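Long-range contact in CBS domain-containing predicted protein TM0935 (Thermotoga maritima, PDB 1O50), which is of uncharacterised function but, as a tandem CBS-domain protein, probably binds an adenosine-containing nucleotide or similar ligand in a regulatory role: residues M102-L114 against L120-E134. Sequence-based numbering, arbitrary orientation. Where two conformers were deposited one is given.
Sequences MLDPVYVHMDTPL and LMIDNNIQEMPVVDE
Val-108 is held to the strand 128-132 by two backbone hydrogen bonds, Val-108 N to Pro-130 O (3.1 Å, 175° at the hydrogen) and Val-132 N to Val-108 O (3.0 Å), a single parallel bridge that leaves Val-131 between the bonded residues. The His-109 side chain adds a third hydrogen bond to the strand: its CG stands anti to the carbonyl carbon (chi1 -56°), which brings ND1 to Val-132 O at 3.0 Å; the oxygen lies near the imidazole plane, while ND1 approaches from well above the carbonyl plane. The same oxygen accepts from a water bound to Met-110 N, so two donors grip it. Val-132 CG2 touches both rings, 3.6 Å from His-109 CE1 and a tight 3.3 Å from Tyr-107 CD1, the two approaching from directions nearly at right angles. Without the imidazole, as with an alanine here, Val-132 O would probably lose its ND1 donor and the CG2 methyl its contact with CE1. On the helix side, Val-108 CG1 meets Leu-120 CD1 (3.7 Å) and the bent end of Met-129, at CE. Val-106 turns CG1 to Met-129 SD and CG2 to Asn-124 OD1 (3.7 Å); the Asn-124 amide is held by ND2 bonding back to Leu-120 O. Val-15 of helix 15-18 packs on both Val-108 and Val-131. An extended segment paired with the strand after helix 114-124 resembles a parallel beta-alpha-beta crossover, its first arm reduced to one bridge, as in the CBS fold, here the tandem pair's second domain.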
loop_
_atom_site.group_PDB
_atom_site.type_symbol
_atom_site.label_atom_id
_atom_site.label_comp_id
_atom_site.label_asym_id
_atom_site.label_seq_id
_atom_site.Cartn_x
_atom_site.Cartn_y
_atom_site.Cartn_z
ATOM N N MET A 102 9.786 -11.954 8.449
ATOM C CA MET A 102 9.932 -11.983 6.998
ATOM C C MET A 102 9.143 -13.138 6.410
ATOM O O MET A 102 8.963 -14.139 7.060
ATOM C CB MET A 102 11.396 -12.044 6.593
ATOM C CG MET A 102 12.165 -13.277 6.962
ATOM S SD MET A 102 13.898 -13.057 6.540
ATOM C CE MET A 102 14.409 -14.749 6.464
ATOM N N LEU A 103 8.614 -12.958 5.202
ATOM C CA LEU A 103 7.883 -14.008 4.480
ATOM C C LEU A 103 8.752 -14.430 3.334
ATOM O O LEU A 103 9.687 -13.728 2.951
ATOM C CB LEU A 103 6.563 -13.453 3.926
ATOM C CG LEU A 103 5.591 -12.867 4.946
ATOM C CD1 LEU A 103 4.562 -11.943 4.264
ATOM C CD2 LEU A 103 4.895 -13.910 5.712
ATOM N N ASP A 104 8.469 -15.612 2.801
ATOM C CA ASP A 104 9.172 -16.108 1.654
ATOM C C ASP A 104 9.026 -15.113 0.535
ATOM O O ASP A 104 7.910 -14.690 0.242
ATOM C CB ASP A 104 8.573 -17.431 1.206
ATOM C CG ASP A 104 8.823 -18.542 2.192
ATOM O OD1 ASP A 104 9.743 -18.408 3.039
ATOM O OD2 ASP A 104 8.150 -19.602 2.190
ATOM N N PRO A 105 10.123 -14.767 -0.125
ATOM C CA PRO A 105 10.067 -13.738 -1.170
ATOM C C PRO A 105 9.239 -14.164 -2.413
ATOM O O PRO A 105 9.292 -15.304 -2.871
ATOM C CB PRO A 105 11.550 -13.477 -1.525
ATOM C CG PRO A 105 12.283 -14.651 -1.036
ATOM C CD PRO A 105 11.468 -15.343 0.029
ATOM N N VAL A 106 8.457 -13.218 -2.903
ATOM C CA VAL A 106 7.758 -13.295 -4.175
ATOM C C VAL A 106 8.460 -12.265 -5.074
ATOM O O VAL A 106 8.577 -11.098 -4.706
ATOM C CB VAL A 106 6.294 -12.873 -4.017
ATOM C CG1 VAL A 106 5.577 -12.861 -5.387
ATOM C CG2 VAL A 106 5.588 -13.787 -3.033
ATOM N N TYR A 107 8.959 -12.699 -6.228
ATOM C CA TYR A 107 9.757 -11.810 -7.053
ATOM C C TYR A 107 9.463 -11.969 -8.552
ATOM O O TYR A 107 8.804 -12.925 -8.964
ATOM C CB TYR A 107 11.233 -12.076 -6.769
ATOM C CG TYR A 107 11.628 -13.511 -6.933
ATOM C CD1 TYR A 107 11.931 -14.025 -8.177
ATOM C CD2 TYR A 107 11.712 -14.362 -5.825
ATOM C CE1 TYR A 107 12.307 -15.358 -8.329
ATOM C CE2 TYR A 107 12.067 -15.684 -5.956
ATOM C CZ TYR A 107 12.371 -16.180 -7.210
ATOM O OH TYR A 107 12.740 -17.490 -7.351
ATOM N N VAL A 108 9.973 -11.033 -9.352
ATOM C CA VAL A 108 9.868 -11.118 -10.801
ATOM C C VAL A 108 11.255 -11.070 -11.474
ATOM O O VAL A 108 12.249 -10.854 -10.821
ATOM C CB VAL A 108 8.895 -10.057 -11.366
ATOM C CG1 VAL A 108 7.467 -10.333 -10.860
ATOM C CG2 VAL A 108 9.302 -8.635 -11.024
ATOM N N HIS A 109 11.298 -11.309 -12.776
ATOM C CA HIS A 109 12.499 -11.087 -13.582
ATOM C C HIS A 109 12.204 -10.029 -14.631
ATOM O O HIS A 109 11.072 -9.695 -14.859
ATOM C CB HIS A 109 12.929 -12.363 -14.295
ATOM C CG HIS A 109 13.157 -13.528 -13.387
ATOM N ND1 HIS A 109 14.244 -13.613 -12.542
ATOM C CD2 HIS A 109 12.466 -14.681 -13.222
ATOM C CE1 HIS A 109 14.213 -14.764 -11.897
ATOM N NE2 HIS A 109 13.134 -15.422 -12.279
ATOM N N MET A 110 13.238 -9.548 -15.306
ATOM C CA MET A 110 13.100 -8.542 -16.372
ATOM C C MET A 110 12.172 -8.986 -17.519
ATOM O O MET A 110 11.406 -8.177 -18.072
ATOM C CB MET A 110 14.492 -8.156 -16.912
ATOM C CG MET A 110 15.302 -7.276 -15.964
ATOM S SD MET A 110 14.477 -5.737 -15.639
ATOM C CE MET A 110 15.426 -5.074 -14.207
ATOM N N ASP A 111 12.222 -10.273 -17.846
ATOM C CA ASP A 111 11.493 -10.816 -18.984
ATOM C C ASP A 111 10.105 -11.310 -18.571
ATOM O O ASP A 111 9.329 -11.737 -19.405
ATOM C CB ASP A 111 12.356 -11.857 -19.737
ATOM C CG ASP A 111 13.570 -11.206 -20.463
ATOM O OD1 ASP A 111 14.613 -11.892 -20.686
ATOM O OD2 ASP A 111 13.570 -10.004 -20.843
ATOM N N THR A 112 9.770 -11.195 -17.292
ATOM C CA THR A 112 8.445 -11.588 -16.813
ATOM C C THR A 112 7.346 -10.740 -17.454
ATOM O O THR A 112 7.458 -9.502 -17.470
ATOM C CB THR A 112 8.381 -11.420 -15.278
ATOM O OG1 THR A 112 9.372 -12.256 -14.674
ATOM C CG2 THR A 112 7.076 -11.917 -14.714
ATOM N N PRO A 113 6.290 -11.377 -17.980
ATOM C CA PRO A 113 5.100 -10.652 -18.441
ATOM C C PRO A 113 4.537 -9.712 -17.390
ATOM O O PRO A 113 4.368 -10.122 -16.242
ATOM C CB PRO A 113 4.102 -11.780 -18.725
ATOM C CG PRO A 113 4.951 -12.875 -19.159
ATOM C CD PRO A 113 6.141 -12.821 -18.234
ATOM N N LEU A 114 4.223 -8.479 -17.777
ATOM C CA LEU A 114 3.568 -7.557 -16.872
ATOM C C LEU A 114 2.317 -8.176 -16.205
ATOM O O LEU A 114 2.073 -7.983 -15.006
ATOM C CB LEU A 114 3.146 -6.272 -17.596
ATOM C CG LEU A 114 2.652 -5.137 -16.713
ATOM C CD1 LEU A 114 3.796 -4.668 -15.800
ATOM C CD2 LEU A 114 2.158 -3.961 -17.573
ATOM N N LEU A 120 0.635 -11.694 -9.462
ATOM C CA LEU A 120 1.414 -11.923 -8.239
ATOM C C LEU A 120 1.105 -10.894 -7.180
ATOM O O LEU A 120 0.923 -11.225 -6.022
ATOM C CB LEU A 120 2.929 -11.876 -8.546
ATOM C CG LEU A 120 3.486 -13.107 -9.269
ATOM C CD1 LEU A 120 4.936 -12.818 -9.685
ATOM C CD2 LEU A 120 3.410 -14.369 -8.409
ATOM N N MET A 121 1.088 -9.634 -7.565
ATOM C CA MET A 121 0.757 -8.600 -6.636
ATOM C C MET A 121 -0.582 -8.846 -6.015
ATOM O O MET A 121 -0.721 -8.818 -4.801
ATOM C CB MET A 121 0.733 -7.255 -7.315
ATOM C CG MET A 121 2.096 -6.718 -7.563
ATOM S SD MET A 121 2.094 -5.004 -8.010
ATOM C CE MET A 121 3.745 -4.969 -8.552
ATOM N N ILE A 122 -1.569 -9.080 -6.855
ATOM C CA ILE A 122 -2.929 -9.278 -6.362
ATOM C C ILE A 122 -3.081 -10.526 -5.489
ATOM O O ILE A 122 -3.635 -10.451 -4.384
ATOM C CB ILE A 122 -3.924 -9.258 -7.525
ATOM C CG1 ILE A 122 -4.022 -7.827 -8.081
ATOM C CG2 ILE A 122 -5.312 -9.673 -7.014
ATOM C CD1 ILE A 122 -4.631 -7.715 -9.482
ATOM N N ASP A 123 -2.618 -11.675 -5.985
ATOM C CA ASP A 123 -2.733 -12.941 -5.259
ATOM C C ASP A 123 -2.070 -12.920 -3.861
ATOM O O ASP A 123 -2.572 -13.533 -2.931
ATOM C CB ASP A 123 -2.106 -14.092 -6.076
ATOM C CG ASP A 123 -2.933 -14.512 -7.274
ATOM O OD1 ASP A 123 -4.049 -14.011 -7.524
ATOM O OD2 ASP A 123 -2.538 -15.395 -8.028
ATOM N N ASN A 124 -0.942 -12.218 -3.746
ATOM C CA ASN A 124 -0.134 -12.112 -2.524
ATOM C C ASN A 124 -0.411 -10.829 -1.741
ATOM O O ASN A 124 0.167 -10.560 -0.674
ATOM C CB ASN A 124 1.347 -12.168 -2.926
ATOM C CG ASN A 124 1.751 -13.543 -3.429
ATOM O OD1 ASN A 124 1.934 -14.455 -2.636
ATOM N ND2 ASN A 124 1.830 -13.710 -4.754
ATOM N N ASN A 125 -1.313 -10.030 -2.270
ATOM C CA ASN A 125 -1.692 -8.786 -1.648
ATOM C C ASN A 125 -0.489 -7.939 -1.275
ATOM O O ASN A 125 -0.368 -7.474 -0.130
ATOM C CB ASN A 125 -2.597 -8.989 -0.423
ATOM C CG ASN A 125 -3.067 -7.633 0.161
ATOM O OD1 ASN A 125 -3.306 -6.713 -0.607
ATOM N ND2 ASN A 125 -3.183 -7.508 1.499
ATOM N N ILE A 126 0.423 -7.763 -2.236
ATOM C CA ILE A 126 1.556 -6.854 -2.102
ATOM C C ILE A 126 1.546 -5.831 -3.265
ATOM O O ILE A 126 0.937 -6.084 -4.284
ATOM C CB ILE A 126 2.893 -7.669 -2.090
ATOM C CG1 ILE A 126 3.094 -8.372 -3.418
ATOM C CG2 ILE A 126 2.927 -8.719 -0.922
ATOM C CD1 ILE A 126 4.249 -9.326 -3.470
ATOM N N GLN A 127 2.201 -4.691 -3.103
ATOM C CA GLN A 127 2.304 -3.648 -4.117
ATOM C C GLN A 127 3.749 -3.252 -4.496
ATOM O O GLN A 127 3.986 -2.175 -5.076
ATOM C CB GLN A 127 1.508 -2.421 -3.654
ATOM C CG GLN A 127 0.036 -2.758 -3.469
ATOM C CD GLN A 127 -0.856 -1.584 -3.327
ATOM O OE1 GLN A 127 -0.693 -0.620 -4.027
ATOM N NE2 GLN A 127 -1.881 -1.693 -2.468
ATOM N N GLU A 128 4.727 -4.095 -4.167
ATOM C CA GLU A 128 6.132 -3.808 -4.520
ATOM C C GLU A 128 6.860 -5.108 -4.429
ATOM O O GLU A 128 6.693 -5.869 -3.468
ATOM C CB GLU A 128 6.789 -2.810 -3.587
ATOM C CG GLU A 128 8.143 -2.322 -4.058
ATOM C CD GLU A 128 8.839 -1.362 -3.122
ATOM O OE1 GLU A 128 8.264 -1.004 -2.110
ATOM O OE2 GLU A 128 9.983 -0.924 -3.411
ATOM N N MET A 129 7.634 -5.380 -5.464
ATOM C CA MET A 129 8.310 -6.640 -5.622
ATOM C C MET A 129 9.655 -6.322 -6.151
ATOM O O MET A 129 9.793 -5.388 -6.926
ATOM C CB MET A 129 7.625 -7.504 -6.674
ATOM C CG MET A 129 6.547 -8.333 -6.162
ATOM S SD MET A 129 5.813 -9.463 -7.366
ATOM C CE MET A 129 5.271 -8.317 -8.470
ATOM N N PRO A 130 10.656 -7.146 -5.816
ATOM C CA PRO A 130 11.994 -6.945 -6.347
ATOM C C PRO A 130 12.106 -7.654 -7.677
ATOM O O PRO A 130 11.384 -8.610 -7.921
ATOM C CB PRO A 130 12.868 -7.624 -5.293
ATOM C CG PRO A 130 12.050 -8.757 -4.832
ATOM C CD PRO A 130 10.615 -8.321 -4.921
ATOM N N VAL A 131 13.006 -7.170 -8.528
ATOM C CA VAL A 131 13.341 -7.828 -9.776
ATOM C C VAL A 131 14.709 -8.450 -9.553
ATOM O O VAL A 131 15.642 -7.776 -9.141
ATOM C CB VAL A 131 13.370 -6.825 -10.956
ATOM C CG1 VAL A 131 13.628 -7.529 -12.253
ATOM C CG2 VAL A 131 12.040 -6.009 -10.987
ATOM N N VAL A 132 14.814 -9.745 -9.797
ATOM C CA VAL A 132 16.009 -10.475 -9.443
ATOM C C VAL A 132 16.618 -11.087 -10.692
ATOM O O VAL A 132 15.931 -11.307 -11.690
ATOM C CB VAL A 132 15.749 -11.589 -8.370
ATOM C CG1 VAL A 132 15.093 -11.010 -7.122
ATOM C CG2 VAL A 132 14.911 -12.758 -8.930
ATOM N N ASP A 133 17.915 -11.354 -10.619
ATOM C CA ASP A 133 18.604 -12.040 -11.689
ATOM C C ASP A 133 18.527 -13.522 -11.375
ATOM O O ASP A 133 17.689 -13.935 -10.577
ATOM C CB ASP A 133 20.036 -11.511 -11.862
ATOM C CG ASP A 133 20.934 -11.740 -10.642
ATOM O OD1 ASP A 133 20.572 -12.500 -9.714
ATOM O OD2 ASP A 133 22.049 -11.181 -10.551
ATOM N N GLU A 134 19.379 -14.330 -11.989
ATOM C CA GLU A 134 19.218 -15.770 -11.890
ATOM C C GLU A 134 19.952 -16.376 -10.713
ATOM O O GLU A 134 19.941 -17.590 -10.551
ATOM C CB GLU A 134 19.679 -16.461 -13.176
ATOM C CG GLU A 134 18.732 -17.582 -13.581
ATOM C CD GLU A 134 17.451 -17.058 -14.219
ATOM O OE1 GLU A 134 16.464 -16.783 -13.497
ATOM O OE2 GLU A 134 17.441 -16.921 -15.458
HETATM O O HOH W 1 16.050 -10.243 -14.317
#